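Local coordinates for replication initiator A family protein (Staphylococcus aureus CA-347, PDB 4PT7) that probably initiates replication of staphylococcal multiresistance plasmids by assembling at the origin, with an N-terminal domain of the helix-turn-helix class, at residues Y17-F23 with K37-I42; R46-S50 with I62-Y66; D92-I96 with L108-P113. One frame throughout, in Å; residues are numbered along the deposited sequence.

Contact 1: Y17-F23 with K37-I42; sequences YQIPKVF and KIAYAI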
# COMPACT_ATOMS: atom_id res chain seq x y z
N TYR B 17 -3.95 18.83 2.35
CA TYR B 17 -4.62 17.95 3.29
C TYR B 17 -4.03 18.48 4.58
O TYR B 17 -2.84 18.77 4.65
CB TYR B 17 -4.22 16.49 3.07
CG TYR B 17 -4.88 15.88 1.86
CD1 TYR B 17 -4.12 15.24 0.89
CD2 TYR B 17 -6.26 15.97 1.68
CE1 TYR B 17 -4.72 14.70 -0.25
CE2 TYR B 17 -6.87 15.44 0.55
CZ TYR B 17 -6.09 14.81 -0.41
OH TYR B 17 -6.69 14.27 -1.52
N GLN B 18 -4.88 18.64 5.59
CA GLN B 18 -4.45 19.20 6.87
C GLN B 18 -4.37 18.20 8.01
O GLN B 18 -5.37 17.57 8.37
CB GLN B 18 -5.41 20.33 7.29
CG GLN B 18 -5.44 21.51 6.35
CD GLN B 18 -6.55 22.51 6.68
OE1 GLN B 18 -6.33 23.72 6.69
NE2 GLN B 18 -7.76 22.00 6.94
N ILE B 19 -3.18 18.08 8.60
CA ILE B 19 -3.00 17.17 9.71
C ILE B 19 -2.86 17.98 10.99
O ILE B 19 -2.06 18.90 11.07
CB ILE B 19 -1.73 16.31 9.55
CG1 ILE B 19 -1.77 15.55 8.21
CG2 ILE B 19 -1.63 15.30 10.70
CD1 ILE B 19 -0.47 14.83 7.89
N PRO B 20 -3.67 17.65 12.01
CA PRO B 20 -3.61 18.37 13.29
C PRO B 20 -2.21 18.28 13.89
O PRO B 20 -1.63 17.20 13.98
CB PRO B 20 -4.64 17.62 14.14
CG PRO B 20 -5.66 17.21 13.14
CD PRO B 20 -4.82 16.73 11.98
N LYS B 21 -1.68 19.43 14.30
CA LYS B 21 -0.35 19.49 14.90
C LYS B 21 -0.28 18.66 16.18
O LYS B 21 0.77 18.12 16.53
CB LYS B 21 0.04 20.94 15.22
CG LYS B 21 0.37 21.80 13.99
CD LYS B 21 1.12 23.07 14.40
CE LYS B 21 1.46 23.92 13.20
NZ LYS B 21 2.22 25.16 13.57
N VAL B 22 -1.40 18.56 16.87
CA VAL B 22 -1.46 17.78 18.10
C VAL B 22 -1.04 16.32 17.84
O VAL B 22 -0.62 15.63 18.76
CB VAL B 22 -2.89 17.86 18.73
CG1 VAL B 22 -3.89 17.19 17.82
CG2 VAL B 22 -2.90 17.24 20.11
N PHE B 23 -1.13 15.87 16.59
CA PHE B 23 -0.73 14.49 16.27
C PHE B 23 0.78 14.33 16.35
O PHE B 23 1.29 13.21 16.30
CB PHE B 23 -1.20 14.07 14.85
CG PHE B 23 -2.69 13.83 14.73
CD1 PHE B 23 -3.52 13.96 15.84
CD2 PHE B 23 -3.27 13.49 13.51
CE1 PHE B 23 -4.91 13.75 15.74
CE2 PHE B 23 -4.64 13.28 13.39
CZ PHE B 23 -5.46 13.40 14.50
N LYS B 37 -2.17 9.33 10.25
CA LYS B 37 -2.24 10.79 10.31
C LYS B 37 -2.67 11.34 8.95
O LYS B 37 -3.51 12.23 8.87
CB LYS B 37 -0.89 11.37 10.73
CG LYS B 37 -0.52 11.03 12.17
CD LYS B 37 0.88 11.51 12.52
CE LYS B 37 1.30 10.93 13.87
NZ LYS B 37 2.69 11.30 14.24
N ILE B 38 -2.08 10.81 7.89
CA ILE B 38 -2.40 11.26 6.55
C ILE B 38 -3.84 10.87 6.19
O ILE B 38 -4.62 11.72 5.74
CB ILE B 38 -1.38 10.68 5.54
CG1 ILE B 38 -0.04 11.40 5.74
CG2 ILE B 38 -1.88 10.84 4.11
CD1 ILE B 38 1.11 10.81 4.96
N ALA B 39 -4.21 9.62 6.43
CA ALA B 39 -5.56 9.16 6.15
C ALA B 39 -6.57 10.06 6.86
O ALA B 39 -7.59 10.44 6.29
CB ALA B 39 -5.74 7.71 6.62
N TYR B 40 -6.28 10.40 8.12
CA TYR B 40 -7.18 11.25 8.90
C TYR B 40 -7.37 12.57 8.15
O TYR B 40 -8.49 13.05 7.99
CB TYR B 40 -6.58 11.53 10.28
CG TYR B 40 -7.43 12.45 11.13
CD1 TYR B 40 -8.39 11.95 12.02
CD2 TYR B 40 -7.29 13.84 11.02
CE1 TYR B 40 -9.20 12.82 12.76
CE2 TYR B 40 -8.09 14.71 11.76
CZ TYR B 40 -9.05 14.19 12.62
OH TYR B 40 -9.86 15.05 13.31
N ALA B 41 -6.26 13.14 7.67
CA ALA B 41 -6.32 14.42 6.97
C ALA B 41 -7.11 14.32 5.67
O ALA B 41 -7.82 15.25 5.29
CB ALA B 41 -4.91 14.93 6.70
N ILE B 42 -7.01 13.19 4.98
CA ILE B 42 -7.74 13.00 3.74
C ILE B 42 -9.23 12.87 4.03
O ILE B 42 -10.06 13.46 3.33
CB ILE B 42 -7.24 11.76 2.96
CG1 ILE B 42 -5.79 11.97 2.54
CG2 ILE B 42 -8.13 11.52 1.75
CD1 ILE B 42 -5.21 10.87 1.68
O HOH W 1 -7.50 17.92 5.41

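Contact 2: R46-S50 with I62-Y66; sequences RLNLS and IYFVY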
# COMPACT_ATOMS: atom_id res chain seq x y z
N ARG B 46 -12.65 15.17 3.09
CA ARG B 46 -13.85 14.55 2.52
C ARG B 46 -15.15 15.03 3.15
O ARG B 46 -16.21 14.90 2.55
CB ARG B 46 -13.77 13.03 2.61
CG ARG B 46 -13.07 12.38 1.45
CD ARG B 46 -14.02 12.09 0.31
NE ARG B 46 -13.27 11.89 -0.93
CZ ARG B 46 -13.78 11.41 -2.06
NH1 ARG B 46 -15.06 11.07 -2.13
NH2 ARG B 46 -12.99 11.29 -3.12
N LEU B 47 -15.08 15.57 4.36
CA LEU B 47 -16.26 16.07 5.07
C LEU B 47 -17.06 17.01 4.18
O LEU B 47 -18.29 17.09 4.31
CB LEU B 47 -15.84 16.80 6.34
CG LEU B 47 -15.22 15.93 7.44
CD1 LEU B 47 -14.67 16.80 8.58
CD2 LEU B 47 -16.28 14.98 7.94
N ASN B 48 -16.37 17.71 3.29
CA ASN B 48 -17.02 18.64 2.37
C ASN B 48 -17.98 17.88 1.47
O ASN B 48 -19.09 18.35 1.19
CB ASN B 48 -15.96 19.34 1.51
CG ASN B 48 -16.58 20.21 0.44
OD1 ASN B 48 -16.11 20.24 -0.71
ND2 ASN B 48 -17.65 20.94 0.80
N LEU B 49 -17.55 16.72 1.01
CA LEU B 49 -18.37 15.89 0.15
C LEU B 49 -19.51 15.24 0.91
O LEU B 49 -20.60 15.07 0.37
CB LEU B 49 -17.51 14.83 -0.54
CG LEU B 49 -16.44 15.38 -1.49
CD1 LEU B 49 -15.68 14.24 -2.15
CD2 LEU B 49 -17.11 16.26 -2.54
N SER B 50 -19.29 14.87 2.17
CA SER B 50 -20.36 14.27 2.95
C SER B 50 -21.54 15.22 3.02
O SER B 50 -22.69 14.81 2.90
CB SER B 50 -19.92 13.92 4.36
OG SER B 50 -19.00 12.84 4.38
N ILE B 62 -21.60 15.12 10.90
CA ILE B 62 -21.21 14.69 9.56
C ILE B 62 -20.59 13.29 9.60
O ILE B 62 -19.71 13.02 10.42
CB ILE B 62 -20.19 15.68 8.94
CG1 ILE B 62 -20.74 17.11 9.03
CG2 ILE B 62 -19.96 15.33 7.47
CD1 ILE B 62 -19.72 18.19 8.70
N TYR B 63 -21.04 12.41 8.71
CA TYR B 63 -20.54 11.04 8.67
C TYR B 63 -20.24 10.55 7.26
O TYR B 63 -20.49 11.25 6.27
CB TYR B 63 -21.55 10.11 9.35
CG TYR B 63 -22.91 10.09 8.69
CD1 TYR B 63 -23.14 9.33 7.54
CD2 TYR B 63 -23.97 10.86 9.19
CE1 TYR B 63 -24.38 9.34 6.91
CE2 TYR B 63 -25.22 10.87 8.56
CZ TYR B 63 -25.41 10.11 7.42
OH TYR B 63 -26.64 10.12 6.78
N PHE B 64 -19.69 9.34 7.17
CA PHE B 64 -19.36 8.73 5.89
C PHE B 64 -20.14 7.43 5.71
O PHE B 64 -20.38 6.70 6.68
CB PHE B 64 -17.87 8.40 5.81
CG PHE B 64 -16.98 9.60 5.85
CD1 PHE B 64 -16.07 9.78 6.89
CD2 PHE B 64 -17.03 10.55 4.84
CE1 PHE B 64 -15.23 10.89 6.92
CE2 PHE B 64 -16.19 11.66 4.86
CZ PHE B 64 -15.29 11.83 5.90
N VAL B 65 -20.53 7.17 4.46
CA VAL B 65 -21.27 5.96 4.11
C VAL B 65 -20.53 5.32 2.94
O VAL B 65 -21.15 4.80 2.02
CB VAL B 65 -22.70 6.29 3.64
CG1 VAL B 65 -23.55 5.03 3.65
CG2 VAL B 65 -23.31 7.36 4.50
N TYR B 66 -19.21 5.37 2.98
CA TYR B 66 -18.41 4.80 1.91
C TYR B 66 -18.14 3.30 2.10
O TYR B 66 -17.93 2.83 3.23
CB TYR B 66 -17.07 5.55 1.81
CG TYR B 66 -17.16 6.96 1.25
CD1 TYR B 66 -16.65 8.04 1.97
CD2 TYR B 66 -17.69 7.20 -0.01
CE1 TYR B 66 -16.65 9.33 1.44
CE2 TYR B 66 -17.69 8.49 -0.56
CZ TYR B 66 -17.17 9.54 0.18
OH TYR B 66 -17.15 10.81 -0.35

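Contact 3: D92-I96 with L108-P113; sequences DGLLI and LYLMKP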
# COMPACT_ATOMS: atom_id res chain seq x y z
N ASP B 92 -7.81 5.63 19.12
CA ASP B 92 -7.48 6.93 19.67
C ASP B 92 -8.67 7.89 19.68
O ASP B 92 -8.52 9.09 19.82
CB ASP B 92 -6.29 7.52 18.89
CG ASP B 92 -4.95 7.04 19.43
OD1 ASP B 92 -3.93 7.09 18.70
OD2 ASP B 92 -4.92 6.62 20.60
N GLY B 93 -9.86 7.32 19.53
CA GLY B 93 -11.07 8.12 19.54
C GLY B 93 -11.20 9.11 18.41
O GLY B 93 -11.98 10.05 18.49
N LEU B 94 -10.45 8.91 17.33
CA LEU B 94 -10.51 9.82 16.19
C LEU B 94 -11.51 9.34 15.15
O LEU B 94 -11.80 10.06 14.18
CB LEU B 94 -9.12 9.96 15.54
CG LEU B 94 -8.06 10.53 16.47
CD1 LEU B 94 -6.68 10.49 15.81
CD2 LEU B 94 -8.45 11.97 16.84
N LEU B 95 -12.05 8.15 15.35
CA LEU B 95 -13.00 7.58 14.40
C LEU B 95 -14.02 6.69 15.10
O LEU B 95 -13.65 5.86 15.94
CB LEU B 95 -12.25 6.75 13.36
CG LEU B 95 -13.08 6.09 12.25
CD1 LEU B 95 -13.63 7.17 11.34
CD2 LEU B 95 -12.21 5.13 11.45
N ILE B 96 -15.29 6.87 14.75
CA ILE B 96 -16.36 6.06 15.31
C ILE B 96 -16.91 5.22 14.16
O ILE B 96 -17.16 5.75 13.07
CB ILE B 96 -17.52 6.91 15.88
CG1 ILE B 96 -17.02 7.76 17.05
CG2 ILE B 96 -18.67 6.00 16.31
CD1 ILE B 96 -16.43 6.96 18.19
N LEU B 108 -19.23 5.63 9.26
CA LEU B 108 -18.02 6.14 9.89
C LEU B 108 -18.15 7.61 10.27
O LEU B 108 -18.57 8.44 9.45
CB LEU B 108 -16.80 5.98 8.96
CG LEU B 108 -16.08 4.63 8.90
CD1 LEU B 108 -17.04 3.56 8.44
CD2 LEU B 108 -14.89 4.72 7.94
N TYR B 109 -17.81 7.92 11.52
CA TYR B 109 -17.86 9.29 12.01
C TYR B 109 -16.44 9.72 12.34
O TYR B 109 -15.81 9.16 13.25
CB TYR B 109 -18.67 9.41 13.31
CG TYR B 109 -20.17 9.42 13.12
CD1 TYR B 109 -20.91 8.25 13.21
CD2 TYR B 109 -20.85 10.62 12.90
CE1 TYR B 109 -22.30 8.26 13.07
CE2 TYR B 109 -22.23 10.65 12.76
CZ TYR B 109 -22.95 9.47 12.85
OH TYR B 109 -24.32 9.48 12.70
N LEU B 110 -15.93 10.70 11.60
CA LEU B 110 -14.59 11.21 11.87
C LEU B 110 -14.79 12.10 13.10
O LEU B 110 -15.83 12.75 13.22
CB LEU B 110 -14.08 12.05 10.71
CG LEU B 110 -12.64 11.85 10.24
CD1 LEU B 110 -12.08 13.18 9.78
CD2 LEU B 110 -11.79 11.28 11.35
N MET B 111 -13.81 12.12 13.99
CA MET B 111 -13.90 12.93 15.21
C MET B 111 -12.73 13.91 15.33
O MET B 111 -11.64 13.67 14.82
CB MET B 111 -13.89 12.01 16.43
CG MET B 111 -14.91 10.89 16.36
SD MET B 111 -16.60 11.48 16.35
CE MET B 111 -16.77 11.89 18.08
N LYS B 112 -12.98 15.03 16.01
CA LYS B 112 -11.95 16.04 16.23
C LYS B 112 -11.03 15.55 17.34
O LYS B 112 -11.46 14.83 18.24
CB LYS B 112 -12.60 17.38 16.60
CG LYS B 112 -13.35 17.99 15.41
CD LYS B 112 -14.48 18.94 15.81
CE LYS B 112 -13.98 20.23 16.42
NZ LYS B 112 -15.13 21.12 16.76
N PRO B 113 -9.74 15.90 17.27
CA PRO B 113 -8.77 15.48 18.27
C PRO B 113 -8.97 16.18 19.61
O PRO B 113 -9.75 17.13 19.72
CB PRO B 113 -7.44 15.84 17.64
CG PRO B 113 -7.78 17.05 16.83
CD PRO B 113 -9.07 16.62 16.18

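Contact 1: Y17-F23 with K37-I42
Phe23 and Tyr40 meet as a T-shaped (edge-to-face) pair, the CE2-CZ edge of the phenylalanine pressed over the face of the tyrosine with ring centroids 5.0 Å apart and planes at 76°. Tyr40 CG lies anti to its backbone N (chi1 178°), which swings the ring off helix 34-52 toward Phe23, while Pro20 CG packs against Tyr40 CE2 at 3.7 Å. The tyrosine hydroxyl is hydrogen-bonded to the carbonyl of Met111. The closest packing lies further along the helix, where Ala41 faces the strand: its CB sits 3.2 Å from Gln18 O and 3.5 Å from Ile19 CG1. The axes of segments 17-20 and 37-42 approach to 6.8 Å, a closeness consistent with the small methyl of Ala41 at the crossing. Ile42 CG1 stands almost exactly on the normal of the Tyr17 ring, 3.8 Å above its centroid, in a CH-pi contact. Strand 16-20 lies across the first long helix of the RepA N-terminal domain, and it also pairs antiparallel with a strand of the second subunit, so that the sheet continues across the interface with that subunit. The looser margins are polar. Beside the partly exposed Gln18, a water accepts from Gln18 N and donates to Ala41 O, at 2.7 Å from each. At the other end the partly exposed Lys37 runs extended past Phe23 in the opposite direction, its CG near Phe23 CD2, and its NZ reaches Phe23 O at 3.1 Å, approaching from above the carbonyl plane.

Contact 2: R46-S50 with I62-Y66
In the helix-turn-helix class of domain to which the RepA N-terminus belongs, the C-terminal part of helix 34-52 is covered here by the irregular segment Ile62-Tyr66, which leads toward helix 68-74. Leu47 CD2 touches both Ile62 CG2, 3.7 Å away, and Phe64 CZ. Ile62 CG2, anti to its backbone N, also meets Ser50 CB at 3.4 Å, so one methyl branch touches two successive turns of the helix. The Phe64 ring reaches back along the helix, with CE2 3.6 Å from Arg46 CB, and the ring also packs on Leu108 and Leu110 of strand 107-110. Two polar links bracket this apolar patch. At one, Ser50 OG donates to Tyr63 O over 2.9 Å, coming from above the carbonyl plane, which ties the helix directly to the backbone of the covering segment. At the other, the Arg46 chain bends at chi2 and carries its guanidinium across the end of Tyr66, the two planes 75° apart. Leu49 CD1 lies over one face of that guanidinium, toward its margin, and Arg46 NH1 has a second partner in Asp129 of the second subunit, an acidic neighbour that probably helps to balance its charge. Arg46 NH1 donates to Tyr66 OH at 2.8 Å with an N-H...O angle of 153°, the hydroxyl oxygen lying 5° out of the guanidinium plane.

Contact 3: D92-I96 with L108-P113
Gly93 O lies 3.4 Å from Met111 CB, just where the chain leaves helix 79-91. With its positive phi, Gly93 is the C-prime residue of a Schellman motif that ends this helix and turns the chain toward the strand. Leu94 follows. Its O accepts from Met111 N at 2.9 Å, the donor well above the carbonyl plane, and its CD2 branch crosses to Pro113, 3.8 Å from Pro113 CA. Leu95 and Leu110 form an antiparallel non-hydrogen-bonded pair with side chains on the same face. Leu95 CG is anti to the backbone N (chi1 -178°), an orientation that lays CD1 over the neighbouring strand, 3.5 Å from Tyr109 O and near Leu108 CB. The CA of Leu95 adds a C-H...O contact to that same carbonyl. Ile96 pairs with Tyr109 through two backbone bonds, Ile96 N to Tyr109 O at 2.8 Å and Tyr109 N to Ile96 O at 2.7 Å, both nearly straight (165° and 171°). On the face opposite Leu95, Ile96 CB packs on Tyr109 CB, while Ile96 CG1 touches Met111 SD at 3.8 Å, the methionine chain being folded back at chi2 and chi3. Strands 95-98 and 107-110 so paired, directly after a helix, make an antiparallel beta hairpin consistent with the wing of a winged helix-turn-helix domain.

Contacts 1 and 2 use successive parts of helix 34-52 and are both mainly buried, whereas contact 3 is a partly exposed hairpin with its Ile96 and Met111 side chains only partly buried. Their chemistry differs accordingly: contact 1 rests on aromatic and aliphatic packing beside the subunit interface, contact 2 mixes a small apolar patch with side-chain hydrogen bonds, and contact 3 is held chiefly by backbone bonds. The hairpin touches both others. Phe23 and Tyr40 of contact 1 pack against it, Phe23 CZ lying 3.4 Å from Leu94 CD1, while Phe64 N of contact 2 lies 2.7 Å from Leu108 O, a probable hydrogen bond. All three contacts also touch the second subunit.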